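Local structure of Udp-n-acetylglucosamine pyrophosphorylase (Trypanosoma brucei, 4BQH) at residues Q183-A186 / E187-F191. The protein probably catalyses the formation of UDP-N-acetylglucosamine and diphosphate from UTP and N-acetylglucosamine 1-phosphate. Residues are numbered along the deposited sequence; the frame is centred on the assembly and turned at random.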
ATOM      1  N   GLN A 183       4.148  13.687  11.855  1.00 17.00           N
ATOM      2  CA  GLN A 183       3.978  15.076  11.468  1.00 18.72           C
ATOM      3  C   GLN A 183       2.727  15.380  10.664  1.00 17.27           C
ATOM      4  O   GLN A 183       2.198  16.472  10.774  1.00 18.27           O
ATOM      5  CB  GLN A 183       5.220  15.596  10.764  1.00 20.34           C
ATOM      6  CG  GLN A 183       6.369  15.779  11.741  1.00 23.78           C
ATOM      7  CD  GLN A 183       7.568  16.470  11.124  1.00 27.06           C
ATOM      8  OE1 GLN A 183       7.981  16.156   9.997  1.00 28.71           O
ATOM      9  NE2 GLN A 183       8.143  17.414  11.866  1.00 27.31           N
ATOM     10  N   ASN A 184       2.238  14.421   9.873  1.00 15.30           N
ATOM     11  CA  ASN A 184       1.094  14.687   9.002  1.00 14.24           C
ATOM     12  C   ASN A 184      -0.248  14.154   9.509  1.00 14.25           C
ATOM     13  O   ASN A 184      -1.275  14.297   8.839  1.00 13.55           O
ATOM     14  CB  ASN A 184       1.389  14.277   7.537  1.00 13.78           C
ATOM     15  CG  ASN A 184       1.158  12.791   7.249  1.00 13.26           C
ATOM     16  OD1 ASN A 184       0.624  12.039   8.067  1.00 12.53           O
ATOM     17  ND2 ASN A 184       1.560  12.372   6.052  1.00 13.56           N
ATOM     18  N   ASP A 185      -0.238  13.566  10.702  1.00 15.06           N
ATOM     19  CA  ASP A 185      -1.431  12.878  11.190  1.00 14.65           C
ATOM     20  C   ASP A 185      -2.610  13.829  11.382  1.00 14.88           C
ATOM     21  O   ASP A 185      -3.702  13.594  10.868  1.00 14.03           O
ATOM     22  CB  ASP A 185      -1.139  12.068  12.455  1.00 16.28           C
ATOM     23  CG  ASP A 185      -2.372  11.341  12.965  1.00 18.01           C
ATOM     24  OD1 ASP A 185      -3.191  11.966  13.670  1.00 20.44           O
ATOM     25  OD2 ASP A 185      -2.560  10.160  12.633  1.00 17.75           O
ATOM     26  N   ALA A 186      -2.361  14.932  12.089  1.00 14.99           N
ATOM     27  CA  ALA A 186      -3.426  15.887  12.392  1.00 15.15           C
ATOM     28  C   ALA A 186      -4.040  16.473  11.134  1.00 15.12           C
ATOM     29  O   ALA A 186      -5.258  16.550  11.011  1.00 15.47           O
ATOM     30  CB  ALA A 186      -2.886  16.989  13.296  1.00 14.83           C
ATOM     31  N   GLU A 187      -3.203  16.888  10.189  1.00 16.20           N
ATOM     32  CA  GLU A 187      -3.716  17.483   8.969  1.00 16.80           C
ATOM     33  C   GLU A 187      -4.472  16.438   8.140  1.00 15.46           C
ATOM     34  O   GLU A 187      -5.462  16.768   7.489  1.00 14.33           O
ATOM     35  CB  GLU A 187      -2.608  18.195   8.174  1.00 19.60           C
ATOM     36  CG  GLU A 187      -1.647  17.292   7.417  1.00 23.50           C
ATOM     37  CD  GLU A 187      -0.512  18.063   6.753  1.00 25.89           C
ATOM     38  OE1 GLU A 187      -0.783  19.011   5.993  1.00 28.43           O
ATOM     39  OE2 GLU A 187       0.656  17.714   6.998  1.00 31.95           O
ATOM     40  N   THR A 188      -4.034  15.179   8.210  1.00 13.26           N
ATOM     41  CA  THR A 188      -4.756  14.095   7.521  1.00 13.00           C
ATOM     42  C   THR A 188      -6.157  13.871   8.124  1.00 12.90           C
ATOM     43  O   THR A 188      -7.154  13.789   7.399  1.00 12.62           O
ATOM     44  CB  THR A 188      -3.938  12.786   7.482  1.00 12.92           C
ATOM     45  OG1 THR A 188      -2.668  13.037   6.841  1.00 13.18           O
ATOM     46  CG2 THR A 188      -4.705  11.683   6.678  1.00 12.72           C
ATOM     47  N   GLN A 189      -6.240  13.817   9.447  1.00 13.48           N
ATOM     48  CA  GLN A 189      -7.554  13.628  10.094  1.00 14.79           C
ATOM     49  C   GLN A 189      -8.484  14.782   9.767  1.00 15.60           C
ATOM     50  O   GLN A 189      -9.664  14.560   9.494  1.00 16.31           O
ATOM     51  CB  GLN A 189      -7.397  13.492  11.595  1.00 16.05           C
ATOM     52  CG  GLN A 189      -6.653  12.229  11.990  1.00 16.46           C
ATOM     53  CD  GLN A 189      -6.900  11.854  13.417  1.00 18.14           C
ATOM     54  OE1 GLN A 189      -8.041  11.778  13.852  1.00 19.78           O
ATOM     55  NE2 GLN A 189      -5.838  11.631  14.159  1.00 19.62           N
ATOM     56  N   ARG A 190      -7.939  16.002   9.779  1.00 16.58           N
ATOM     57  CA  ARG A 190      -8.711  17.205   9.410  1.00 18.04           C
ATOM     58  C   ARG A 190      -9.288  17.127   8.000  1.00 16.73           C
ATOM     59  O   ARG A 190     -10.454  17.431   7.775  1.00 17.71           O
ATOM     60  CB  ARG A 190      -7.853  18.460   9.542  1.00 20.85           C
ATOM     61  CG  ARG A 190      -7.826  19.047  10.937  1.00 26.31           C
ATOM     62  CD  ARG A 190      -7.414  20.515  10.842  1.00 30.48           C
ATOM     63  NE  ARG A 190      -7.384  21.170  12.147  1.00 33.77           N
ATOM     64  CZ  ARG A 190      -8.425  21.775  12.719  1.00 35.75           C
ATOM     65  NH1 ARG A 190      -9.611  21.810  12.116  1.00 34.68           N
ATOM     66  NH2 ARG A 190      -8.278  22.338  13.909  1.00 38.18           N
ATOM     67  N   PHE A 191      -8.458  16.737   7.045  1.00 15.63           N
ATOM     68  CA  PHE A 191      -8.892  16.556   5.658  1.00 15.31           C
ATOM     69  C   PHE A 191     -10.048  15.551   5.564  1.00 14.37           C
ATOM     70  O   PHE A 191     -11.021  15.807   4.876  1.00 14.70           O
ATOM     71  CB  PHE A 191      -7.681  16.115   4.817  1.00 14.92           C
ATOM     72  CG  PHE A 191      -7.939  16.000   3.336  1.00 15.45           C
ATOM     73  CD1 PHE A 191      -8.090  17.136   2.544  1.00 16.03           C
ATOM     74  CD2 PHE A 191      -7.968  14.742   2.718  1.00 15.27           C
ATOM     75  CE1 PHE A 191      -8.282  17.026   1.173  1.00 16.18           C
ATOM     76  CE2 PHE A 191      -8.173  14.625   1.340  1.00 15.74           C
ATOM     77  CZ  PHE A 191      -8.329  15.770   0.566  1.00 16.03           C
TER
HETATM   78  O   HOH W   1      -0.525  17.443  10.769  1.00 18.83           O
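N184 and T188 meet at the first turn of helix 185-194, the helix of a beta-alpha-beta unit between the parallel strands 175-180 and 205-209. The carbonyl oxygen of N184 accepts twice from T188. The backbone bond, N184 O to T188 N, is 3.0 Å long. The hydroxyl bond is shorter, T188 OG1 lying 2.7 Å from N184 O, and OG1 stands 40° above the carbonyl plane. T188 chi1 of -57° turns OG1 back over the preceding turn, on the side of the backbone N, while CG2 is anti to that N. The CG methylene of E187 lies against the same oxygen, E187 CG being 3.3 Å from N184 O.

One residue on, the i to i+4 spacing is used by both main and side chains. Q189 N donates to D185 O, and Q189 NE2 reaches D185 OD1 at 2.7 Å. The amide is aimed accurately, OD1 lying nearly in its plane, and it meets the syn side of the carboxylate although the two planes stand almost perpendicular, 86° apart. The other carboxylate oxygen, D185 OD2, is bound by T180 OG1, so partners at both oxygens restrain rotation of the group. R190 N to A186 O continues the helical pattern.

Further out, N184 OD1 accepts from S181 N and N184 ND2 donates to A120 O, and the two bonds tie this buried amide between the ends of the neighbouring parallel strands 114-119 and 175-180. F207 of strand 205-209 packs on D185, T188 and Q189. One residue before N184, a water links the i to i+4 pair Q183 and E187, donating to Q183 O at 2.9 Å and accepting from E187 N at 2.8 Å.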